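Local atomic coordinates of cGAS/DncV-like nucleotidyltransferase in E. coli homolog (PDB entry 6E0O), a protein that synthesises cyclic dinucleotides such as 3',3'-c-di-AMP as second messengers in a CBASS antiphage defence system of bacteria. Residues A[43-48]-A[170-175]; A[103-108]-A[135-140]; A[115-118]-A[123-126]. All blocks are in the same frame, centred on the assembly; numbering follows the deposited sequence.

Interaction 1 of 3, residues A[43-48]-A[170-175]; sequences TIFLQG and FPEQHY. With nucleotides of chain B.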
loop_
_atom_site.group_PDB
_atom_site.type_symbol
_atom_site.label_atom_id
_atom_site.label_comp_id
_atom_site.label_asym_id
_atom_site.label_seq_id
_atom_site.Cartn_x
_atom_site.Cartn_y
_atom_site.Cartn_z
ATOM N N THR A 43 2.981 15.906 -11.182
ATOM C CA THR A 43 2.057 15.891 -10.055
ATOM C C THR A 43 2.714 15.058 -8.962
ATOM O O THR A 43 3.176 13.946 -9.226
ATOM C CB THR A 43 0.730 15.235 -10.445
ATOM O OG1 THR A 43 0.077 16.003 -11.458
ATOM C CG2 THR A 43 -0.210 15.123 -9.252
ATOM N N ILE A 44 2.766 15.593 -7.748
ATOM C CA ILE A 44 3.292 14.871 -6.594
ATOM C C ILE A 44 2.117 14.519 -5.693
ATOM O O ILE A 44 1.277 15.374 -5.398
ATOM C CB ILE A 44 4.377 15.685 -5.861
ATOM C CG1 ILE A 44 5.617 15.823 -6.763
ATOM C CG2 ILE A 44 4.729 15.023 -4.545
ATOM C CD1 ILE A 44 6.667 16.810 -6.259
ATOM N N PHE A 45 2.046 13.255 -5.285
ATOM C CA PHE A 45 0.963 12.776 -4.438
ATOM C C PHE A 45 1.463 11.571 -3.663
ATOM O O PHE A 45 2.549 11.057 -3.922
ATOM C CB PHE A 45 -0.297 12.479 -5.248
ATOM C CG PHE A 45 -0.185 11.312 -6.189
ATOM C CD1 PHE A 45 0.263 11.478 -7.495
ATOM C CD2 PHE A 45 -0.578 10.049 -5.781
ATOM C CE1 PHE A 45 0.327 10.394 -8.373
ATOM C CE2 PHE A 45 -0.518 8.966 -6.640
ATOM C CZ PHE A 45 -0.066 9.135 -7.937
ATOM N N LEU A 46 0.670 11.131 -2.691
ATOM C CA LEU A 46 1.053 9.995 -1.874
ATOM C C LEU A 46 0.315 8.736 -2.311
ATOM O O LEU A 46 -0.830 8.778 -2.768
ATOM C CB LEU A 46 0.743 10.246 -0.396
ATOM C CG LEU A 46 1.388 11.475 0.234
ATOM C CD1 LEU A 46 1.090 11.499 1.744
ATOM C CD2 LEU A 46 2.889 11.530 -0.042
ATOM N N GLN A 47 0.971 7.601 -2.112
ATOM C CA GLN A 47 0.282 6.321 -2.171
ATOM C C GLN A 47 0.718 5.488 -0.973
ATOM O O GLN A 47 1.436 5.974 -0.092
ATOM C CB GLN A 47 0.587 5.617 -3.482
ATOM C CG GLN A 47 1.996 5.135 -3.577
ATOM C CD GLN A 47 2.275 4.394 -4.850
ATOM O OE1 GLN A 47 1.487 4.424 -5.793
ATOM N NE2 GLN A 47 3.410 3.717 -4.890
ATOM N N GLY A 48 0.288 4.240 -0.928
ATOM C CA GLY A 48 0.716 3.377 0.139
ATOM C C GLY A 48 0.128 3.758 1.485
ATOM O O GLY A 48 -0.907 4.422 1.594
ATOM N N PHE A 170 -3.207 1.823 -9.619
ATOM C CA PHE A 170 -4.380 2.696 -9.646
ATOM C C PHE A 170 -4.589 3.220 -8.235
ATOM O O PHE A 170 -5.578 2.889 -7.568
ATOM C CB PHE A 170 -5.600 1.960 -10.209
ATOM C CG PHE A 170 -5.391 1.521 -11.625
ATOM C CD1 PHE A 170 -4.810 0.301 -11.897
ATOM C CD2 PHE A 170 -5.695 2.360 -12.676
ATOM C CE1 PHE A 170 -4.569 -0.095 -13.198
ATOM C CE2 PHE A 170 -5.455 1.974 -13.986
ATOM C CZ PHE A 170 -4.885 0.751 -14.245
ATOM N N PRO A 171 -3.654 4.047 -7.745
ATOM C CA PRO A 171 -3.705 4.463 -6.336
ATOM C C PRO A 171 -4.925 5.275 -5.982
ATOM O O PRO A 171 -5.358 5.229 -4.827
ATOM C CB PRO A 171 -2.413 5.273 -6.150
ATOM C CG PRO A 171 -2.021 5.712 -7.562
ATOM C CD PRO A 171 -2.440 4.544 -8.432
ATOM N N GLU A 172 -5.470 6.056 -6.914
ATOM C CA GLU A 172 -6.631 6.872 -6.580
ATOM C C GLU A 172 -7.852 5.996 -6.338
ATOM O O GLU A 172 -8.584 6.189 -5.364
ATOM C CB GLU A 172 -6.892 7.892 -7.692
ATOM C CG GLU A 172 -5.743 8.856 -7.915
ATOM C CD GLU A 172 -5.404 9.657 -6.675
ATOM O OE1 GLU A 172 -6.338 10.064 -5.962
ATOM O OE2 GLU A 172 -4.207 9.891 -6.406
ATOM N N GLN A 173 -8.096 5.042 -7.233
ATOM C CA GLN A 173 -9.231 4.146 -7.078
ATOM C C GLN A 173 -9.059 3.236 -5.864
ATOM O O GLN A 173 -10.031 2.929 -5.164
ATOM C CB GLN A 173 -9.391 3.335 -8.361
ATOM C CG GLN A 173 -9.688 4.180 -9.611
ATOM C CD GLN A 173 -8.464 4.654 -10.410
ATOM O OE1 GLN A 173 -7.365 4.808 -9.883
ATOM N NE2 GLN A 173 -8.672 4.893 -11.697
ATOM N N HIS A 174 -7.833 2.785 -5.613
ATOM C CA HIS A 174 -7.528 2.049 -4.394
ATOM C C HIS A 174 -7.873 2.876 -3.162
ATOM O O HIS A 174 -8.552 2.399 -2.239
ATOM C CB HIS A 174 -6.038 1.715 -4.407
ATOM C CG HIS A 174 -5.583 0.912 -3.237
ATOM N ND1 HIS A 174 -5.336 -0.439 -3.322
ATOM C CD2 HIS A 174 -5.302 1.272 -1.965
ATOM C CE1 HIS A 174 -4.946 -0.883 -2.139
ATOM N NE2 HIS A 174 -4.912 0.137 -1.300
ATOM N N TYR A 175 -7.403 4.122 -3.134
ATOM C CA TYR A 175 -7.676 5.003 -2.006
ATOM C C TYR A 175 -9.182 5.162 -1.806
ATOM O O TYR A 175 -9.709 4.973 -0.700
ATOM C CB TYR A 175 -7.012 6.382 -2.210
ATOM C CG TYR A 175 -7.565 7.349 -1.201
ATOM C CD1 TYR A 175 -7.112 7.333 0.110
ATOM C CD2 TYR A 175 -8.598 8.220 -1.529
ATOM C CE1 TYR A 175 -7.655 8.162 1.066
ATOM C CE2 TYR A 175 -9.154 9.055 -0.573
ATOM C CZ TYR A 175 -8.672 9.019 0.720
ATOM O OH TYR A 175 -9.201 9.824 1.692
ATOM P P A B 2 8.035 -3.143 -2.939
ATOM O OP1 A B 2 7.897 -3.517 -4.371
ATOM O OP2 A B 2 9.260 -3.550 -2.197
ATOM O "O5'" A B 2 7.917 -1.556 -2.840
ATOM C "C5'" A B 2 9.021 -0.710 -3.154
ATOM C "C4'" A B 2 8.567 0.676 -3.542
ATOM O "O4'" A B 2 7.900 0.603 -4.830
ATOM C "C3'" A B 2 7.576 1.327 -2.581
ATOM O "O3'" A B 2 7.798 2.735 -2.520
ATOM C "C2'" A B 2 6.228 1.035 -3.227
ATOM O "O2'" A B 2 5.208 1.962 -2.912
ATOM C "C1'" A B 2 6.569 1.065 -4.715
ATOM N N9 A B 2 5.718 0.178 -5.508
ATOM C C8 A B 2 5.778 -1.196 -5.563
ATOM N N7 A B 2 4.886 -1.735 -6.354
ATOM C C5 A B 2 4.179 -0.645 -6.845
ATOM C C6 A B 2 3.089 -0.540 -7.730
ATOM N N6 A B 2 2.485 -1.573 -8.321
ATOM N N1 A B 2 2.654 0.699 -8.003
ATOM C C2 A B 2 3.231 1.754 -7.430
ATOM N N3 A B 2 4.259 1.786 -6.583
ATOM C C4 A B 2 4.687 0.540 -6.332
#
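Phe-45 meets Pro-171 with the edge of its ring. Pro-171 CG lies near the ring plane, 3.7 Å from Phe-45 CE2, and the two side chains run at about a right angle to each other. The phenyl carries chi1 of 68°, with CG between the backbone N and the carbonyl carbon. From strand 43-47 this points the ring across to the first turn of helix 171-184. The axes of the short segments 43-47 and 171-175 pass 9.4 Å apart.

The side chains of Phe-45 and Glu-172 come toward each other from opposite directions. The glutamate chain bends at chi2, which brings Glu-172 OE2 to 3.7 Å from Phe-45 CD2. The approach is oblique, and the carboxylate plane is turned 69° from the ring plane. Its main polar partner lies elsewhere: OE1 forms a salt bridge with Arg-51.

Gln-47 meets CB of Pro-171, while Phe-45 meets CG. The CB atoms of Gln-47 and Pro-171 are 4.0 Å apart. Beyond CG the glutamine chain is extended, and its amide ends at the nucleotide A2 of chain B. There Gln-47 NE2 makes a weak, bent hydrogen bond to O2' of A2, at 3.2 Å. Gln-47 NE2 also lies 2.7 Å from N3 of the same base, so the amide sits at both sugar and base. This fits a probable role in binding ATP. Gly-48 follows directly and begins the GS motif of the nucleotidyltransferase fold, with Ser-49.

Between strand and helix the contact is therefore mostly carbon packing, with one carboxylate oxygen beside the ring, and small in area. The proline gives the strand a carbon surface without asking for a polar partner. The polar ends are directed to other partners: Glu-172 to Arg-51, and Gln-47 to the nucleotide.

Interaction 2 of 3, residues A[103-108]-A[135-140]; sequences ADTEEA and ADVIPC. With nucleotides of chain B.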
loop_
_atom_site.group_PDB
_atom_site.type_symbol
_atom_site.label_atom_id
_atom_site.label_comp_id
_atom_site.label_asym_id
_atom_site.label_seq_id
_atom_site.Cartn_x
_atom_site.Cartn_y
_atom_site.Cartn_z
ATOM N N ALA A 103 16.646 8.681 -13.841
ATOM C CA ALA A 103 17.977 9.239 -13.613
ATOM C C ALA A 103 17.899 10.711 -13.225
ATOM O O ALA A 103 18.620 11.168 -12.333
ATOM C CB ALA A 103 18.842 9.071 -14.861
ATOM N N ASP A 104 17.028 11.471 -13.887
ATOM C CA ASP A 104 16.882 12.885 -13.563
ATOM C C ASP A 104 16.288 13.066 -12.173
ATOM O O ASP A 104 16.656 13.998 -11.447
ATOM C CB ASP A 104 15.999 13.561 -14.611
ATOM C CG ASP A 104 16.689 13.717 -15.955
ATOM O OD1 ASP A 104 17.912 13.453 -16.058
ATOM O OD2 ASP A 104 15.994 14.103 -16.917
ATOM N N THR A 105 15.369 12.177 -11.789
ATOM C CA THR A 105 14.794 12.215 -10.449
ATOM C C THR A 105 15.870 11.949 -9.407
ATOM O O THR A 105 15.968 12.657 -8.401
ATOM C CB THR A 105 13.674 11.176 -10.343
ATOM O OG1 THR A 105 12.659 11.458 -11.306
ATOM C CG2 THR A 105 13.046 11.210 -8.966
ATOM N N GLU A 106 16.699 10.928 -9.643
ATOM C CA GLU A 106 17.791 10.630 -8.724
ATOM C C GLU A 106 18.738 11.817 -8.599
ATOM O O GLU A 106 19.169 12.168 -7.498
ATOM C CB GLU A 106 18.520 9.376 -9.207
ATOM C CG GLU A 106 19.607 8.906 -8.282
ATOM C CD GLU A 106 20.298 7.642 -8.766
ATOM O OE1 GLU A 106 19.905 7.093 -9.818
ATOM O OE2 GLU A 106 21.242 7.194 -8.090
ATOM N N GLU A 107 19.039 12.468 -9.721
ATOM C CA GLU A 107 19.938 13.617 -9.710
ATOM C C GLU A 107 19.344 14.769 -8.916
ATOM O O GLU A 107 20.030 15.394 -8.101
ATOM C CB GLU A 107 20.190 14.033 -11.153
ATOM C CG GLU A 107 21.149 15.150 -11.358
ATOM C CD GLU A 107 21.516 15.290 -12.823
ATOM O OE1 GLU A 107 21.939 14.283 -13.432
ATOM O OE2 GLU A 107 21.361 16.401 -13.366
ATOM N N ALA A 108 18.067 15.077 -9.152
ATOM C CA ALA A 108 17.414 16.150 -8.413
ATOM C C ALA A 108 17.491 15.895 -6.918
ATOM O O ALA A 108 17.736 16.817 -6.133
ATOM C CB ALA A 108 15.956 16.277 -8.863
ATOM N N ALA A 135 11.788 8.286 2.793
ATOM C CA ALA A 135 10.801 8.360 1.734
ATOM C C ALA A 135 11.263 7.541 0.545
ATOM O O ALA A 135 12.453 7.522 0.215
ATOM C CB ALA A 135 10.572 9.805 1.275
ATOM N N ASP A 136 10.309 6.875 -0.087
ATOM C CA ASP A 136 10.500 6.249 -1.382
ATOM C C ASP A 136 9.852 7.168 -2.404
ATOM O O ASP A 136 8.648 7.412 -2.335
ATOM C CB ASP A 136 9.799 4.896 -1.409
ATOM C CG ASP A 136 10.558 3.830 -0.661
ATOM O OD1 ASP A 136 11.694 4.102 -0.219
ATOM O OD2 ASP A 136 10.019 2.707 -0.537
ATOM N N VAL A 137 10.647 7.686 -3.337
ATOM C CA VAL A 137 10.141 8.539 -4.402
ATOM C C VAL A 137 9.945 7.677 -5.639
ATOM O O VAL A 137 10.880 7.011 -6.099
ATOM C CB VAL A 137 11.089 9.718 -4.669
ATOM C CG1 VAL A 137 10.583 10.549 -5.827
ATOM C CG2 VAL A 137 11.248 10.542 -3.406
ATOM N N ILE A 138 8.731 7.692 -6.179
ATOM C CA ILE A 138 8.344 6.806 -7.274
ATOM C C ILE A 138 8.098 7.654 -8.516
ATOM O O ILE A 138 6.969 8.128 -8.727
ATOM C CB ILE A 138 7.102 5.982 -6.904
ATOM C CG1 ILE A 138 7.356 5.216 -5.601
ATOM C CG2 ILE A 138 6.762 5.026 -8.023
ATOM C CD1 ILE A 138 6.123 4.928 -4.820
ATOM N N PRO A 139 9.110 7.897 -9.351
ATOM C CA PRO A 139 8.843 8.537 -10.646
ATOM C C PRO A 139 8.000 7.616 -11.516
ATOM O O PRO A 139 8.158 6.393 -11.488
ATOM C CB PRO A 139 10.244 8.762 -11.231
ATOM C CG PRO A 139 11.078 7.713 -10.601
ATOM C CD PRO A 139 10.528 7.522 -9.199
ATOM N N CYS A 140 7.103 8.213 -12.295
ATOM C CA CYS A 140 6.190 7.428 -13.115
ATOM C C CYS A 140 5.546 8.326 -14.158
ATOM O O CYS A 140 5.732 9.544 -14.161
ATOM C CB CYS A 140 5.114 6.750 -12.262
ATOM S SG CYS A 140 4.075 7.918 -11.349
ATOM P P A B 2 8.035 -3.143 -2.939
ATOM O OP1 A B 2 7.897 -3.517 -4.371
ATOM O OP2 A B 2 9.260 -3.550 -2.197
ATOM O "O5'" A B 2 7.917 -1.556 -2.840
ATOM C "C5'" A B 2 9.021 -0.710 -3.154
ATOM C "C4'" A B 2 8.567 0.676 -3.542
ATOM O "O4'" A B 2 7.900 0.603 -4.830
ATOM C "C3'" A B 2 7.576 1.327 -2.581
ATOM O "O3'" A B 2 7.798 2.735 -2.520
ATOM C "C2'" A B 2 6.228 1.035 -3.227
ATOM O "O2'" A B 2 5.208 1.962 -2.912
ATOM C "C1'" A B 2 6.569 1.065 -4.715
ATOM N N9 A B 2 5.718 0.178 -5.508
ATOM C C8 A B 2 5.778 -1.196 -5.563
ATOM N N7 A B 2 4.886 -1.735 -6.354
ATOM C C5 A B 2 4.179 -0.645 -6.845
ATOM C C6 A B 2 3.089 -0.540 -7.730
ATOM N N6 A B 2 2.485 -1.573 -8.321
ATOM N N1 A B 2 2.654 0.699 -8.003
ATOM C C2 A B 2 3.231 1.754 -7.430
ATOM N N3 A B 2 4.259 1.786 -6.583
ATOM C C4 A B 2 4.687 0.540 -6.332
#
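Residues 103-108 of helix 98-113 lie beside residues 135-140 of strand 135-147, with Thr-105 and Pro-139 as the nearest backbone pair, their CA atoms 7.0 Å apart. Thr-105 is the one helix residue here that touches the strand, and it uses both of its branches.

The methyl CG2 stands anti to the backbone N. Thr-105 CG2 meets Val-137 CG1 at 4.0 Å, two methyl groups in ordinary van der Waals contact. The hydroxyl branch, with chi1 of -60°, lies beside the threonine's own backbone N. Thr-105 OG1 comes to 3.6 Å from Pro-139 CB and a little further from Pro-139 CG. This is packing against carbon. OG1 is hydrogen-bonded within the helix to the carbonyl O of Leu-101, one turn earlier, so the buried hydroxyl has a partner although it faces proline carbons.

Val-137 and Pro-139 both point to the helix. Between them Ile-138 points away, and the nucleotide A2 of chain B lies on that side. Ile-138 CD1 is 3.6 Å from O3' of A2, and Asp-136 OD2 is 3.0 Å from the same O3'. Asp-136 probably binds magnesium and ATP, so one strand serves both the core and the active site.

Around the contact, Leu-109 adds to the helix side at Val-137, and Leu-101 and Lys-102 pack on Pro-139. Thr-105 also touches Phe-38 of helix 21-38 and Met-66 of strand 62-68, and Val-137 touches Ile-30 of helix 21-38. Strand 135-147 is paired with strands 62-68 and 124-126, and helix 98-113 covers this face of the sheet.

Interaction 3 of 3, residues A[115-118]-A[123-126]; sequences TSVE and CIQV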
loop_
_atom_site.group_PDB
_atom_site.type_symbol
_atom_site.label_atom_id
_atom_site.label_comp_id
_atom_site.label_asym_id
_atom_site.label_seq_id
_atom_site.Cartn_x
_atom_site.Cartn_y
_atom_site.Cartn_z
ATOM N N THR A 115 24.316 11.973 0.158
ATOM C CA THR A 115 24.582 10.578 0.481
ATOM C C THR A 115 23.370 9.840 1.029
ATOM O O THR A 115 23.437 8.615 1.168
ATOM C CB THR A 115 25.740 10.499 1.476
ATOM O OG1 THR A 115 25.418 11.275 2.638
ATOM C CG2 THR A 115 27.016 11.034 0.845
ATOM N N SER A 116 22.277 10.537 1.337
ATOM C CA SER A 116 21.052 9.875 1.763
ATOM C C SER A 116 20.263 9.260 0.613
ATOM O O SER A 116 19.279 8.557 0.867
ATOM C CB SER A 116 20.146 10.865 2.498
ATOM O OG SER A 116 20.763 11.359 3.678
ATOM N N VAL A 117 20.654 9.502 -0.630
ATOM C CA VAL A 117 19.900 9.038 -1.788
ATOM C C VAL A 117 20.435 7.685 -2.224
ATOM O O VAL A 117 21.639 7.527 -2.459
ATOM C CB VAL A 117 19.982 10.060 -2.936
ATOM C CG1 VAL A 117 19.243 9.541 -4.156
ATOM C CG2 VAL A 117 19.406 11.383 -2.489
ATOM N N GLU A 118 19.532 6.711 -2.359
ATOM C CA GLU A 118 19.890 5.374 -2.811
ATOM C C GLU A 118 18.883 4.923 -3.857
ATOM O O GLU A 118 17.685 4.833 -3.576
ATOM C CB GLU A 118 19.905 4.389 -1.638
ATOM C CG GLU A 118 20.855 4.782 -0.523
ATOM C CD GLU A 118 20.856 3.794 0.626
ATOM O OE1 GLU A 118 21.575 4.034 1.618
ATOM O OE2 GLU A 118 20.138 2.774 0.539
ATOM N N CYS A 123 12.068 2.564 -7.121
ATOM C CA CYS A 123 11.956 3.916 -6.585
ATOM C C CYS A 123 13.352 4.461 -6.331
ATOM O O CYS A 123 14.356 3.767 -6.513
ATOM C CB CYS A 123 11.134 3.909 -5.293
ATOM S SG CYS A 123 11.914 3.011 -3.921
ATOM N N ILE A 124 13.401 5.723 -5.913
ATOM C CA ILE A 124 14.604 6.335 -5.360
ATOM C C ILE A 124 14.341 6.544 -3.871
ATOM O O ILE A 124 13.410 7.263 -3.490
ATOM C CB ILE A 124 14.943 7.672 -6.037
ATOM C CG1 ILE A 124 15.024 7.563 -7.560
ATOM C CG2 ILE A 124 16.230 8.196 -5.421
ATOM C CD1 ILE A 124 16.103 6.665 -8.084
ATOM N N GLN A 125 15.151 5.927 -3.024
ATOM C CA GLN A 125 14.994 6.083 -1.588
ATOM C C GLN A 125 15.775 7.295 -1.118
ATOM O O GLN A 125 16.925 7.499 -1.515
ATOM C CB GLN A 125 15.504 4.831 -0.880
ATOM C CG GLN A 125 15.299 4.799 0.608
ATOM C CD GLN A 125 15.712 3.463 1.188
ATOM O OE1 GLN A 125 16.767 3.345 1.801
ATOM N NE2 GLN A 125 14.895 2.446 0.970
ATOM N N VAL A 126 15.142 8.093 -0.273
ATOM C CA VAL A 126 15.789 9.209 0.401
ATOM C C VAL A 126 15.766 8.884 1.891
ATOM O O VAL A 126 14.730 8.999 2.553
ATOM C CB VAL A 126 15.113 10.551 0.101
ATOM C CG1 VAL A 126 15.891 11.663 0.793
ATOM C CG2 VAL A 126 15.002 10.797 -1.404
#
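The carboxylate of Glu-118 and the amide of Gln-125 lie side by side and point the same way, their planes 34° apart. Glu-118 OE2 and Gln-125 OE1 come within 3.6 Å, two acceptors that need donors from elsewhere. Lys-120 makes a salt bridge to Glu-118 OE2, and Asn-127 ND2 is hydrogen-bonded to Gln-125 OE1. The lysine would probably ease the closeness of the two oxygens.

Behind these groups the backbones form an antiparallel hydrogen-bonded pair. Glu-118 N donates to Gln-125 O at 2.9 Å. Gln-125 N returns a bond to Glu-118 O at 2.8 Å. Val-117 and Val-126 form the next, non-hydrogen-bonded pair. There Val-117 CA lies 3.4 Å from Gln-125 O, a CA-H...O contact.

The two valines occupy the sheet face away from Glu-118 and Gln-125. Val-117 CG1, anti to the backbone N (chi1 178°), reaches diagonally to Ile-124 CG2 at 3.5 Å.

The hairpin's turn holds Asn-121 and Lys-122, which probably bind ATP. Helix 98-113 packs on Ile-124 through Lys-102, Glu-106 and Leu-109, and on Val-126 through Phe-113. Strand 124-126 is paired on its other edge with strand 135-147, so the hairpin extends the central sheet.

Overall arrangement
All three contacts reach the same mixed sheet. Interaction 2 is buried, and rests on methyl, hydroxyl and proline packing that joins helix 98-113 to the sheet. Interactions 1 and 3 are partly buried: Glu-172 is exposed and Glu-118 partly so. Interaction 3 is a hairpin held by backbone hydrogen bonds, whereas interactions 1 and 2 rest on side-chain packing. Interactions 2 and 3 are neighbours, with centres 8 Å apart, because strands 124-126 and 135-147 pair edge to edge and helix 98-113 packs on both. Interaction 1 stands apart from interaction 3. It shares the nucleotide A2 of chain B with interaction 2, through Gln-47 and Asp-136.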